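Local coordinates for hydrazine synthase subunit alpha (Candidatus Kuenenia stuttgartiensis, PDB 5C2V), which condenses hydroxylamine, made in the gamma subunit, with ammonia to yield hydrazine, as the diheme c-type alpha subunit of the hydrazine synthase complex, at residues G278-K290 with V299-G311. Numbering follows the deposited sequence.
Sequences GEIGGTSGRSQAK and VYVESPYMNWGVG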
loop_
_atom_site.group_PDB
_atom_site.type_symbol
_atom_site.label_atom_id
_atom_site.label_comp_id
_atom_site.label_asym_id
_atom_site.label_seq_id
_atom_site.Cartn_x
_atom_site.Cartn_y
_atom_site.Cartn_z
ATOM N N GLY D 278 -8.137 2.561 2.838
ATOM C CA GLY D 278 -8.836 3.283 1.791
ATOM C C GLY D 278 -8.801 4.785 1.991
ATOM O O GLY D 278 -9.013 5.549 1.049
ATOM N N GLU D 279 -8.534 5.210 3.221
ATOM C CA GLU D 279 -8.489 6.630 3.550
ATOM C C GLU D 279 -7.158 7.269 3.150
ATOM O O GLU D 279 -6.130 6.599 3.071
ATOM C CB GLU D 279 -8.761 6.833 5.040
ATOM C CG GLU D 279 -10.176 6.440 5.441
ATOM C CD GLU D 279 -10.393 6.446 6.940
ATOM O OE1 GLU D 279 -9.427 6.715 7.682
ATOM O OE2 GLU D 279 -11.534 6.181 7.374
ATOM N N ILE D 280 -7.198 8.573 2.899
ATOM C CA ILE D 280 -6.067 9.305 2.335
ATOM C C ILE D 280 -5.035 9.715 3.392
ATOM O O ILE D 280 -5.380 9.981 4.544
ATOM C CB ILE D 280 -6.570 10.560 1.577
ATOM C CG1 ILE D 280 -7.632 10.159 0.550
ATOM C CG2 ILE D 280 -5.429 11.297 0.886
ATOM C CD1 ILE D 280 -8.160 11.310 -0.276
ATOM N N GLY D 281 -3.769 9.760 2.983
ATOM C CA GLY D 281 -2.685 10.237 3.823
ATOM C C GLY D 281 -1.703 9.195 4.326
ATOM O O GLY D 281 -0.583 9.541 4.694
ATOM N N GLY D 282 -2.097 7.925 4.325
ATOM C CA GLY D 282 -1.173 6.855 4.660
ATOM C C GLY D 282 -0.501 6.993 6.016
ATOM O O GLY D 282 -1.166 7.059 7.051
ATOM N N THR D 283 0.828 7.029 6.001
ATOM C CA THR D 283 1.623 7.121 7.223
ATOM C C THR D 283 1.902 8.563 7.645
ATOM O O THR D 283 2.645 8.796 8.600
ATOM C CB THR D 283 2.974 6.393 7.070
ATOM O OG1 THR D 283 3.675 6.916 5.935
ATOM C CG2 THR D 283 2.760 4.900 6.889
ATOM N N SER D 284 1.328 9.524 6.926
ATOM C CA SER D 284 1.503 10.936 7.262
ATOM C C SER D 284 1.030 11.230 8.680
ATOM O O SER D 284 0.054 10.646 9.151
ATOM C CB SER D 284 0.749 11.832 6.277
ATOM O OG SER D 284 1.222 11.658 4.953
ATOM N N GLY D 285 1.731 12.127 9.363
ATOM C CA GLY D 285 1.316 12.535 10.692
ATOM C C GLY D 285 0.157 13.507 10.608
ATOM O O GLY D 285 0.116 14.349 9.718
ATOM N N ARG D 286 -0.802 13.385 11.517
ATOM C CA ARG D 286 -1.907 14.335 11.565
ATOM C C ARG D 286 -1.952 14.996 12.935
ATOM O O ARG D 286 -2.255 14.343 13.932
ATOM C CB ARG D 286 -3.233 13.638 11.253
ATOM C CG ARG D 286 -3.174 12.726 10.034
ATOM C CD ARG D 286 -4.507 12.043 9.775
ATOM N NE ARG D 286 -4.343 10.817 8.997
ATOM C CZ ARG D 286 -4.461 10.746 7.676
ATOM N NH1 ARG D 286 -4.749 11.833 6.973
ATOM N NH2 ARG D 286 -4.294 9.586 7.057
ATOM N N SER D 287 -1.651 16.292 12.990
ATOM C CA SER D 287 -1.570 16.968 14.284
ATOM C C SER D 287 -2.147 18.378 14.256
ATOM O O SER D 287 -2.406 18.928 13.189
ATOM C CB SER D 287 -0.118 17.019 14.765
ATOM O OG SER D 287 0.662 17.874 13.947
ATOM N N GLN D 288 -2.348 18.944 15.446
ATOM C CA GLN D 288 -2.804 20.324 15.603
ATOM C C GLN D 288 -4.131 20.564 14.889
ATOM O O GLN D 288 -4.310 21.571 14.206
ATOM C CB GLN D 288 -1.733 21.293 15.093
ATOM C CG GLN D 288 -0.387 21.130 15.790
ATOM C CD GLN D 288 0.756 21.771 15.027
ATOM O OE1 GLN D 288 0.540 22.576 14.123
ATOM N NE2 GLN D 288 1.983 21.412 15.388
ATOM N N ALA D 289 -5.058 19.628 15.062
ATOM C CA ALA D 289 -6.350 19.684 14.389
ATOM C C ALA D 289 -7.303 20.672 15.054
ATOM O O ALA D 289 -7.492 20.650 16.271
ATOM C CB ALA D 289 -6.978 18.298 14.345
ATOM N N LYS D 290 -7.898 21.540 14.241
ATOM C CA LYS D 290 -8.916 22.474 14.707
ATOM C C LYS D 290 -10.072 22.502 13.712
ATOM O O LYS D 290 -9.946 21.999 12.595
ATOM C CB LYS D 290 -8.328 23.874 14.899
ATOM C CG LYS D 290 -7.208 23.934 15.928
ATOM C CD LYS D 290 -6.763 25.361 16.195
ATOM C CE LYS D 290 -5.507 25.391 17.051
ATOM N NZ LYS D 290 -5.693 24.676 18.343
ATOM N N VAL D 299 -9.504 21.169 10.094
ATOM C CA VAL D 299 -8.280 21.580 9.425
ATOM C C VAL D 299 -7.096 21.157 10.271
ATOM O O VAL D 299 -7.007 21.508 11.447
ATOM C CB VAL D 299 -8.236 23.102 9.187
ATOM C CG1 VAL D 299 -6.879 23.517 8.638
ATOM C CG2 VAL D 299 -9.352 23.526 8.246
ATOM N N TYR D 300 -6.189 20.393 9.677
ATOM C CA TYR D 300 -5.091 19.823 10.437
ATOM C C TYR D 300 -3.773 19.859 9.680
ATOM O O TYR D 300 -3.737 20.001 8.455
ATOM C CB TYR D 300 -5.421 18.384 10.841
ATOM C CG TYR D 300 -5.644 17.435 9.680
ATOM C CD1 TYR D 300 -6.845 17.430 8.980
ATOM C CD2 TYR D 300 -4.663 16.528 9.301
ATOM C CE1 TYR D 300 -7.055 16.559 7.926
ATOM C CE2 TYR D 300 -4.864 15.654 8.249
ATOM C CZ TYR D 300 -6.062 15.673 7.566
ATOM O OH TYR D 300 -6.267 14.806 6.518
ATOM N N VAL D 301 -2.690 19.729 10.437
ATOM C CA VAL D 301 -1.357 19.663 9.870
ATOM C C VAL D 301 -1.057 18.234 9.451
ATOM O O VAL D 301 -1.050 17.314 10.281
ATOM C CB VAL D 301 -0.285 20.141 10.867
ATOM C CG1 VAL D 301 1.108 19.795 10.360
ATOM C CG2 VAL D 301 -0.419 21.634 11.115
ATOM N N GLU D 302 -0.824 18.061 8.154
ATOM C CA GLU D 302 -0.443 16.773 7.607
ATOM C C GLU D 302 1.054 16.785 7.334
ATOM O O GLU D 302 1.523 17.423 6.390
ATOM C CB GLU D 302 -1.232 16.478 6.331
ATOM C CG GLU D 302 -1.233 15.021 5.907
ATOM C CD GLU D 302 -2.018 14.794 4.631
ATOM O OE1 GLU D 302 -3.154 14.279 4.709
ATOM O OE2 GLU D 302 -1.499 15.134 3.548
ATOM N N SER D 303 1.796 16.073 8.173
ATOM C CA SER D 303 3.245 16.021 8.077
ATOM C C SER D 303 3.694 14.836 7.238
ATOM O O SER D 303 3.151 13.736 7.370
ATOM C CB SER D 303 3.870 15.946 9.471
ATOM O OG SER D 303 3.494 14.756 10.139
ATOM N N PRO D 304 4.699 15.061 6.378
ATOM C CA PRO D 304 5.308 14.034 5.529
ATOM C C PRO D 304 5.784 12.839 6.343
ATOM O O PRO D 304 5.674 11.694 5.903
ATOM C CB PRO D 304 6.493 14.763 4.899
ATOM C CG PRO D 304 6.112 16.193 4.918
ATOM C CD PRO D 304 5.322 16.380 6.175
ATOM N N TYR D 305 6.311 13.118 7.529
ATOM C CA TYR D 305 6.787 12.076 8.424
ATOM C C TYR D 305 5.868 11.969 9.636
ATOM O O TYR D 305 5.281 12.961 10.071
ATOM C CB TYR D 305 8.228 12.355 8.853
ATOM C CG TYR D 305 9.146 12.673 7.694
ATOM C CD1 TYR D 305 9.713 11.659 6.932
ATOM C CD2 TYR D 305 9.439 13.988 7.355
ATOM C CE1 TYR D 305 10.549 11.946 5.868
ATOM C CE2 TYR D 305 10.275 14.284 6.295
ATOM C CZ TYR D 305 10.827 13.260 5.555
ATOM O OH TYR D 305 11.658 13.552 4.498
ATOM N N MET D 306 5.749 10.760 10.172
ATOM C CA MET D 306 4.809 10.476 11.250
ATOM C C MET D 306 5.136 11.241 12.533
ATOM O O MET D 306 4.242 11.579 13.308
ATOM C CB MET D 306 4.780 8.970 11.524
ATOM C CG MET D 306 3.773 8.532 12.573
ATOM S SD MET D 306 3.582 6.740 12.639
ATOM C CE MET D 306 2.884 6.416 11.021
ATOM N N ASN D 307 6.417 11.519 12.748
ATOM C CA ASN D 307 6.862 12.154 13.984
ATOM C C ASN D 307 7.014 13.674 13.885
ATOM O O ASN D 307 7.427 14.321 14.847
ATOM C CB ASN D 307 8.187 11.537 14.436
ATOM C CG ASN D 307 8.232 11.283 15.931
ATOM O OD1 ASN D 307 7.211 10.996 16.555
ATOM N ND2 ASN D 307 9.421 11.389 16.514
ATOM N N TRP D 308 6.675 14.242 12.733
ATOM C CA TRP D 308 6.875 15.674 12.503
ATOM C C TRP D 308 5.656 16.518 12.871
ATOM O O TRP D 308 4.514 16.110 12.660
ATOM C CB TRP D 308 7.249 15.936 11.043
ATOM C CG TRP D 308 8.713 15.802 10.762
ATOM C CD1 TRP D 308 9.608 15.013 11.424
ATOM C CD2 TRP D 308 9.459 16.496 9.754
ATOM N NE1 TRP D 308 10.862 15.163 10.884
ATOM C CE2 TRP D 308 10.798 16.070 9.858
ATOM C CE3 TRP D 308 9.123 17.432 8.771
ATOM C CZ2 TRP D 308 11.800 16.546 9.016
ATOM C CZ3 TRP D 308 10.120 17.905 7.937
ATOM C CH2 TRP D 308 11.443 17.462 8.065
ATOM N N GLY D 309 5.916 17.701 13.422
ATOM C CA GLY D 309 4.863 18.626 13.802
ATOM C C GLY D 309 4.662 19.735 12.786
ATOM O O GLY D 309 3.816 20.610 12.966
ATOM N N VAL D 310 5.451 19.701 11.716
ATOM C CA VAL D 310 5.296 20.647 10.617
ATOM C C VAL D 310 5.024 19.881 9.326
ATOM O O VAL D 310 5.331 18.695 9.228
ATOM C CB VAL D 310 6.539 21.541 10.445
ATOM C CG1 VAL D 310 6.856 22.265 11.745
ATOM C CG2 VAL D 310 7.731 20.717 9.989
ATOM N N GLY D 311 4.451 20.560 8.338
ATOM C CA GLY D 311 3.991 19.891 7.135
ATOM C C GLY D 311 3.065 20.762 6.312
ATOM O O GLY D 311 3.169 21.988 6.336
#
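Arg286 and Tyr300 run side by side on one face of an antiparallel beta hairpin, the first two strands of a four-stranded sheet consistent with a blade of the six-bladed beta-propeller. Arginine suits this place by pairing an aliphatic stem with several N-H groups. The stem runs beside the CD2-CE2 atoms of the tyrosine, Arg286 CG 3.8 Å from Tyr300 CE2. Its extended chain then carries the guanidinium up to the phenol, where NH1 makes a weak hydrogen bond to Tyr300 OH at the guanidinium edge. The two planes stand 56° apart, so this is no stack. Arg286 NH1 also forms a long salt bridge of 3.7 Å to Glu302 OE1, which is hydrogen-bonded to Tyr326 OH as well, while OE2 makes a salt bridge to Lys328 NZ. Arg286 NH2 donates a hydrogen bond to Ile280 O at 2.8 Å, tying the preceding loop to the hairpin.

Paired backbone bonds link Gly285 with Ser303, Ser287 with Val301 and Lys290 with Val299; between the last two pairs a beta bulge shifts the register. Ser303 turns its OG over the backbone of Gly285, where the lack of a side chain leaves room. Glutamine can accept and donate at once: Gln288 slants across Val301, its OE1 accepting from Ser339 N of strand 336-342, while Gln288 NE2 reaches Gly309 O in a weak hydrogen bond of 3.1 Å.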